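Local coordinates for protein alpha-14 giardin (Giardia lamblia, PDB 3CHJ) that binds calcium and, in a calcium-dependent way, phospholipids as an annexin, and may serve as a calcium-regulated structural element linking the membrane to the underlying axoneme, at residues 262-265 / 266-269; 305-308 / 309-313; 293-296 / 297-301. One frame throughout, in Å; residues are numbered along the deposited sequence.

Contact 1: 262-265 / 266-269; sequences SNRL and NRIT
R267 folds back over R264 on the first two turns of helix 262-272, a buried helix of the fourth repeat of the annexin fold. Starting from its CB, which lies near N263 O, the R267 side chain turns back along the helix because CG lies between the backbone N and the carbonyl carbon (chi1 66°). CG then rests 3.4 Å from R264 O, and from there the chain runs extended to NE. The guanidinium at its end lays one face over R264, whose CA sits above the centre of the plane at 3.8 Å, while NH2 comes 3.7 Å from R264 CB. NH1 gives a hydrogen bond to a water, which in turn donates to N263 O, the same oxygen that accepts a hydrogen bond from R267 N. The two guanidinium planes stand 74° apart, with R264 NE 3.9 Å from R267 NH2. D106 of helix 101-108 forms salt bridges with both arginines through OD2, probably offsetting their like charge. R264 CG also packs alongside I268 CG1, at 3.8 Å. A second water joins N263 OD1 to N266 ND2, and the N266 amide is held further by D70 O and by the Y303 hydroxyl. At the far end L265 O takes two bonds from opposite faces of its carbonyl plane, from T269 N at 3.0 Å and from T269 OG1 at 2.7 Å.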
loop_
_atom_site.group_PDB
_atom_site.type_symbol
_atom_site.label_atom_id
_atom_site.label_comp_id
_atom_site.label_asym_id
_atom_site.label_seq_id
_atom_site.Cartn_x
_atom_site.Cartn_y
_atom_site.Cartn_z
ATOM N N SER A 262 -1.655 -4.556 12.985
ATOM C CA SER A 262 -2.679 -3.501 12.815
ATOM C C SER A 262 -2.193 -2.233 12.100
ATOM O O SER A 262 -2.934 -1.646 11.310
ATOM C CB SER A 262 -3.374 -3.146 14.146
ATOM O OG SER A 262 -2.659 -2.169 14.886
ATOM N N ASN A 263 -0.964 -1.805 12.371
ATOM C CA ASN A 263 -0.398 -0.674 11.612
ATOM C C ASN A 263 -0.301 -0.982 10.133
ATOM O O ASN A 263 -0.653 -0.127 9.271
ATOM C CB ASN A 263 0.971 -0.297 12.162
ATOM C CG ASN A 263 0.875 0.329 13.518
ATOM O OD1 ASN A 263 0.007 1.165 13.766
ATOM N ND2 ASN A 263 1.767 -0.074 14.419
ATOM N N ARG A 264 0.162 -2.184 9.812
ATOM C CA ARG A 264 0.221 -2.584 8.409
ATOM C C ARG A 264 -1.187 -2.708 7.821
ATOM O O ARG A 264 -1.445 -2.223 6.720
ATOM C CB ARG A 264 1.061 -3.856 8.141
ATOM C CG ARG A 264 0.959 -4.366 6.685
ATOM C CD ARG A 264 1.882 -5.545 6.376
ATOM N NE ARG A 264 3.117 -5.087 5.737
ATOM C CZ ARG A 264 4.226 -5.819 5.634
ATOM N NH1 ARG A 264 4.280 -7.026 6.188
ATOM N NH2 ARG A 264 5.282 -5.342 4.983
ATOM N N LEU A 265 -2.108 -3.345 8.553
ATOM C CA LEU A 265 -3.476 -3.465 8.055
ATOM C C LEU A 265 -4.044 -2.092 7.745
ATOM O O LEU A 265 -4.714 -1.914 6.712
ATOM C CB LEU A 265 -4.383 -4.204 9.057
ATOM C CG LEU A 265 -4.050 -5.690 9.275
ATOM C CD1 LEU A 265 -4.706 -6.204 10.565
ATOM C CD2 LEU A 265 -4.496 -6.527 8.103
ATOM N N ASN A 266 -3.819 -1.133 8.643
ATOM C CA ASN A 266 -4.375 0.213 8.457
ATOM C C ASN A 266 -3.828 0.868 7.196
ATOM O O ASN A 266 -4.597 1.394 6.381
ATOM C CB ASN A 266 -4.087 1.106 9.672
ATOM C CG ASN A 266 -4.937 0.747 10.862
ATOM O OD1 ASN A 266 -5.864 -0.071 10.754
ATOM N ND2 ASN A 266 -4.664 1.391 11.998
ATOM N N ARG A 267 -2.504 0.864 7.041
ATOM C CA ARG A 267 -1.938 1.593 5.904
ATOM C C ARG A 267 -2.293 0.921 4.575
ATOM O O ARG A 267 -2.582 1.607 3.584
ATOM C CB ARG A 267 -0.424 1.809 6.053
ATOM C CG ARG A 267 0.386 0.544 6.009
ATOM C CD ARG A 267 1.857 0.907 5.993
ATOM N NE ARG A 267 2.696 -0.272 6.174
ATOM C CZ ARG A 267 3.283 -0.607 7.314
ATOM N NH1 ARG A 267 3.135 0.149 8.410
ATOM N NH2 ARG A 267 4.023 -1.713 7.356
ATOM N N ILE A 268 -2.286 -0.419 4.529
ATOM C CA ILE A 268 -2.630 -1.094 3.287
ATOM C C ILE A 268 -4.094 -0.806 2.941
ATOM O O ILE A 268 -4.407 -0.480 1.805
ATOM C CB ILE A 268 -2.398 -2.629 3.365
ATOM C CG1 ILE A 268 -0.924 -2.951 3.699
ATOM C CG2 ILE A 268 -2.920 -3.314 2.112
ATOM C CD1 ILE A 268 0.040 -2.700 2.574
ATOM N N THR A 269 -4.971 -0.861 3.946
ATOM C CA THR A 269 -6.387 -0.605 3.731
ATOM C C THR A 269 -6.607 0.865 3.308
ATOM O O THR A 269 -7.238 1.134 2.285
ATOM C CB THR A 269 -7.200 -0.985 4.989
ATOM O OG1 THR A 269 -6.953 -2.370 5.279
ATOM C CG2 THR A 269 -8.697 -0.717 4.764
HETATM O O HOH W 1 1.042 2.128 8.957
HETATM O O HOH W 2 -1.959 2.544 12.339
#

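Contact 2: 305-308 / 309-313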
loop_
_atom_site.group_PDB
_atom_site.type_symbol
_atom_site.label_atom_id
_atom_site.label_comp_id
_atom_site.label_asym_id
_atom_site.label_seq_id
_atom_site.Cartn_x
_atom_site.Cartn_y
_atom_site.Cartn_z
ATOM N N ASP A 305 -14.764 -5.399 11.834
ATOM C CA ASP A 305 -15.906 -5.028 11.000
ATOM C C ASP A 305 -15.541 -3.885 10.063
ATOM O O ASP A 305 -15.962 -3.868 8.910
ATOM C CB ASP A 305 -17.114 -4.679 11.881
ATOM C CG ASP A 305 -17.682 -5.911 12.607
ATOM O OD1 ASP A 305 -17.439 -7.062 12.176
ATOM O OD2 ASP A 305 -18.377 -5.707 13.626
ATOM N N ALA A 306 -14.723 -2.948 10.547
ATOM C CA ALA A 306 -14.297 -1.817 9.726
ATOM C C ALA A 306 -13.402 -2.242 8.566
ATOM O O ALA A 306 -13.566 -1.746 7.449
ATOM C CB ALA A 306 -13.592 -0.756 10.580
ATOM N N ILE A 307 -12.440 -3.127 8.838
ATOM C CA ILE A 307 -11.566 -3.634 7.787
ATOM C C ILE A 307 -12.389 -4.368 6.728
ATOM O O ILE A 307 -12.232 -4.099 5.524
ATOM C CB ILE A 307 -10.440 -4.536 8.354
ATOM C CG1 ILE A 307 -9.529 -3.740 9.294
ATOM C CG2 ILE A 307 -9.637 -5.237 7.222
ATOM C CD1 ILE A 307 -8.796 -2.515 8.675
ATOM N N LYS A 308 -13.310 -5.236 7.169
ATOM C CA LYS A 308 -14.182 -5.991 6.238
ATOM C C LYS A 308 -15.006 -5.035 5.384
ATOM O O LYS A 308 -15.111 -5.222 4.161
ATOM C CB LYS A 308 -15.133 -6.935 6.989
ATOM C CG LYS A 308 -14.476 -8.211 7.469
ATOM C CD LYS A 308 -15.473 -9.206 8.020
ATOM C CE LYS A 308 -15.931 -8.802 9.426
ATOM N NZ LYS A 308 -16.622 -9.915 10.153
ATOM N N LEU A 309 -15.571 -3.996 6.010
ATOM C CA LEU A 309 -16.419 -3.052 5.284
ATOM C C LEU A 309 -15.633 -2.207 4.271
ATOM O O LEU A 309 -16.079 -1.972 3.148
ATOM C CB LEU A 309 -17.155 -2.142 6.286
ATOM C CG LEU A 309 -18.173 -1.161 5.711
ATOM C CD1 LEU A 309 -19.196 -1.875 4.845
ATOM C CD2 LEU A 309 -18.849 -0.435 6.872
ATOM N N LEU A 310 -14.449 -1.742 4.655
ATOM C CA LEU A 310 -13.658 -0.905 3.744
ATOM C C LEU A 310 -13.286 -1.655 2.484
ATOM O O LEU A 310 -13.246 -1.068 1.397
ATOM C CB LEU A 310 -12.378 -0.429 4.443
ATOM C CG LEU A 310 -12.649 0.709 5.433
ATOM C CD1 LEU A 310 -11.441 0.899 6.389
ATOM C CD2 LEU A 310 -12.977 2.000 4.714
ATOM N N TRP A 311 -13.025 -2.953 2.623
ATOM C CA TRP A 311 -12.638 -3.765 1.491
ATOM C C TRP A 311 -13.822 -4.325 0.707
ATOM O O TRP A 311 -13.637 -5.040 -0.282
ATOM C CB TRP A 311 -11.704 -4.881 1.966
ATOM C CG TRP A 311 -10.317 -4.404 2.169
ATOM C CD1 TRP A 311 -9.637 -4.298 3.357
ATOM C CD2 TRP A 311 -9.419 -3.985 1.149
ATOM N NE1 TRP A 311 -8.356 -3.823 3.124
ATOM C CE2 TRP A 311 -8.200 -3.631 1.772
ATOM C CE3 TRP A 311 -9.530 -3.847 -0.242
ATOM C CZ2 TRP A 311 -7.102 -3.170 1.050
ATOM C CZ3 TRP A 311 -8.447 -3.389 -0.953
ATOM C CH2 TRP A 311 -7.247 -3.054 -0.315
ATOM N N GLU A 312 -15.036 -4.020 1.153
ATOM C CA GLU A 312 -16.196 -4.393 0.372
ATOM C C GLU A 312 -16.308 -3.410 -0.792
ATOM O O GLU A 312 -16.367 -2.196 -0.588
ATOM C CB GLU A 312 -17.465 -4.386 1.228
ATOM C CG GLU A 312 -18.657 -5.027 0.539
ATOM C CD GLU A 312 -18.585 -6.559 0.446
ATOM O OE1 GLU A 312 -19.598 -7.132 0.008
ATOM O OE2 GLU A 312 -17.561 -7.208 0.805
ATOM N N PRO A 313 -16.330 -3.927 -2.020
ATOM C CA PRO A 313 -16.444 -3.053 -3.184
ATOM C C PRO A 313 -17.613 -2.059 -3.070
ATOM O O PRO A 313 -18.748 -2.449 -2.764
ATOM C CB PRO A 313 -16.699 -4.039 -4.334
ATOM C CG PRO A 313 -16.091 -5.311 -3.868
ATOM C CD PRO A 313 -16.275 -5.355 -2.391
#
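Backbone hydrogen bonds carry most of this contact, in which D305, A306 and I307 accept from L309, L310 and W311. They are the closing i to i+4 bonds of helix 301-310: L309 N reaches D305 O at 2.9 Å, L310 N reaches A306 O at the same length, and the W311 N to I307 O bond is longer at 3.2 Å. Beyond them the chain tightens into a turn, E312 N donating to L309 O at 3.0 Å, before the backbone of E312 and P313 leaves in an extended conformation.

Apolar packing is concentrated on I307 and W311, which lie side by side and point the same way. I307 turns CG2 away from its own backbone N, which brings that methyl into the plane of the indole at its edge, 4.0 Å from W311 CD1. The I307 carbonyl oxygen also lies at this edge, 3.4 Å from W311 CD1, near the ring plane. The indole NH is satisfied by T269 OG1 of helix 262-272, and F291 meets the ring with its plane inclined by about 60°. L310, just before the tryptophan, sets its CG 3.3 Å from A306 O, one turn earlier, and its side chain reaches L74 and L78 of helix 69-78.

Charge pairing lies toward the partly exposed side. K308 bends at chi3 (-77°), which carries NZ back to within 3.6 Å of D305 OD1 in a salt bridge. E312 finds its partner outside, in K280, whose NZ also donates to K308 O.

With W311 tucked against I307 just past the last helical residue, this is the C-terminal end of helix 301-310, consistent with the last of the five helices of an annexin repeat, here the fourth.

Contact 3: 293-296 / 297-301; sequences ERCA and TELKG
E293 opens the last turns of helix 291-298 by offering its carbonyl oxygen to T297 twice: T297 N donates at 3.1 Å and T297 OG1 at 3.2 Å, the two coming from opposite faces of the carbonyl plane. The hydroxyl is placed for this by its first torsion, which sets OG1 beside its own backbone N. The carboxylate of E293 turns elsewhere, its OE2 bonding to Q289 NE2. R294 follows, and its side chain bends at chi2 (66°) to cross E298 obliquely. NE points almost straight at E298 OE2, at 2.8 Å with a donor angle of 170°, while NH2 adds a weak bond of 3.4 Å to the same oxygen. OE2 lies at the guanidinium edge, in its plane, whereas NE meets OE2 on the anti side and well out of the carboxylate plane, the two planes being 64° apart. This is an i to i+4 intrahelical salt bridge, on the surface of the fourth annexin repeat, with F255 packed against both residues. Inward-facing C295 sends SG anti to the backbone N, 3.7 Å from L299 CD1, and both side chains pack on I307 of helix 301-310. The C295 carbonyl oxygen accepts a hydrogen bond from L299 N at 2.8 Å, although L299 has already left helical backbone angles.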
loop_
_atom_site.group_PDB
_atom_site.type_symbol
_atom_site.label_atom_id
_atom_site.label_comp_id
_atom_site.label_asym_id
_atom_site.label_seq_id
_atom_site.Cartn_x
_atom_site.Cartn_y
_atom_site.Cartn_z
ATOM N N GLU A 293 -13.560 -14.422 6.218
ATOM C CA GLU A 293 -13.366 -15.505 7.179
ATOM C C GLU A 293 -12.035 -15.371 7.905
ATOM O O GLU A 293 -11.961 -15.566 9.118
ATOM C CB GLU A 293 -13.478 -16.856 6.477
ATOM C CG GLU A 293 -13.393 -18.054 7.401
ATOM C CD GLU A 293 -13.408 -19.371 6.638
ATOM O OE1 GLU A 293 -14.327 -19.572 5.807
ATOM O OE2 GLU A 293 -12.499 -20.189 6.872
ATOM N N ARG A 294 -10.977 -15.030 7.168
ATOM C CA ARG A 294 -9.692 -14.743 7.791
ATOM C C ARG A 294 -9.791 -13.542 8.739
ATOM O O ARG A 294 -9.299 -13.578 9.860
ATOM C CB ARG A 294 -8.595 -14.522 6.735
ATOM C CG ARG A 294 -7.198 -14.378 7.332
ATOM C CD ARG A 294 -6.723 -15.689 7.989
ATOM N NE ARG A 294 -5.432 -15.533 8.650
ATOM C CZ ARG A 294 -4.263 -15.635 8.024
ATOM N NH1 ARG A 294 -4.222 -15.899 6.723
ATOM N NH2 ARG A 294 -3.136 -15.474 8.698
ATOM N N CYS A 295 -10.456 -12.490 8.285
ATOM C CA CYS A 295 -10.642 -11.297 9.101
ATOM C C CYS A 295 -11.407 -11.610 10.400
ATOM O O CYS A 295 -11.047 -11.095 11.468
ATOM C CB CYS A 295 -11.352 -10.222 8.278
ATOM S SG CYS A 295 -11.198 -8.558 8.958
ATOM N N ALA A 296 -12.431 -12.460 10.300
ATOM C CA ALA A 296 -13.236 -12.875 11.457
ATOM C C ALA A 296 -12.388 -13.607 12.489
ATOM O O ALA A 296 -12.537 -13.388 13.699
ATOM C CB ALA A 296 -14.389 -13.755 11.015
ATOM N N THR A 297 -11.502 -14.484 12.022
ATOM C CA THR A 297 -10.623 -15.205 12.930
ATOM C C THR A 297 -9.603 -14.282 13.580
ATOM O O THR A 297 -9.394 -14.338 14.790
ATOM C CB THR A 297 -9.893 -16.368 12.224
ATOM O OG1 THR A 297 -10.854 -17.215 11.590
ATOM C CG2 THR A 297 -9.114 -17.189 13.237
ATOM N N GLU A 298 -8.984 -13.417 12.782
ATOM C CA GLU A 298 -7.858 -12.613 13.242
ATOM C C GLU A 298 -8.273 -11.399 14.048
ATOM O O GLU A 298 -7.561 -10.991 14.957
ATOM C CB GLU A 298 -7.008 -12.119 12.055
ATOM C CG GLU A 298 -6.413 -13.199 11.145
ATOM C CD GLU A 298 -5.394 -14.090 11.836
ATOM O OE1 GLU A 298 -4.758 -13.636 12.817
ATOM O OE2 GLU A 298 -5.240 -15.254 11.390
ATOM N N LEU A 299 -9.405 -10.803 13.686
ATOM C CA LEU A 299 -9.809 -9.517 14.247
ATOM C C LEU A 299 -11.173 -9.597 14.925
ATOM O O LEU A 299 -12.145 -10.057 14.335
ATOM C CB LEU A 299 -9.816 -8.441 13.149
ATOM C CG LEU A 299 -8.524 -8.195 12.334
ATOM C CD1 LEU A 299 -8.760 -7.088 11.292
ATOM C CD2 LEU A 299 -7.329 -7.854 13.221
ATOM N N LYS A 300 -11.236 -9.154 16.173
ATOM C CA LYS A 300 -12.499 -9.131 16.897
ATOM C C LYS A 300 -13.041 -7.714 16.967
ATOM O O LYS A 300 -12.293 -6.738 16.817
ATOM C CB LYS A 300 -12.327 -9.689 18.316
ATOM C CG LYS A 300 -11.848 -11.136 18.386
ATOM C CD LYS A 300 -12.870 -12.109 17.830
ATOM C CE LYS A 300 -12.363 -13.536 17.883
ATOM N NZ LYS A 300 -11.212 -13.765 16.961
ATOM N N GLY A 301 -14.350 -7.600 17.170
ATOM C CA GLY A 301 -14.976 -6.314 17.408
ATOM C C GLY A 301 -15.051 -5.396 16.209
ATOM O O GLY A 301 -14.929 -5.839 15.053
#

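All three contacts are local turns of helices within the same annexin repeat, and they grade from interior to surface. Contact 1 is buried nearest the centre of the chain, contact 2 is partly buried, and contact 3 is largely exposed. Their charges differ: the buried arginines of contact 1 are paired with an aspartate from another helix, whereas contacts 2 and 3 each hold a salt bridge within their own helix. Besides the polar link from T269 to W311, contacts 1 and 2 pack T269 CG2 on L310 CD1 at 3.6 Å. Contacts 2 and 3 meet through sulfur and aliphatic packing, with K308 CG 3.6 Å from C295 SG, and contact 3 reaches contact 1 through L265 and L299.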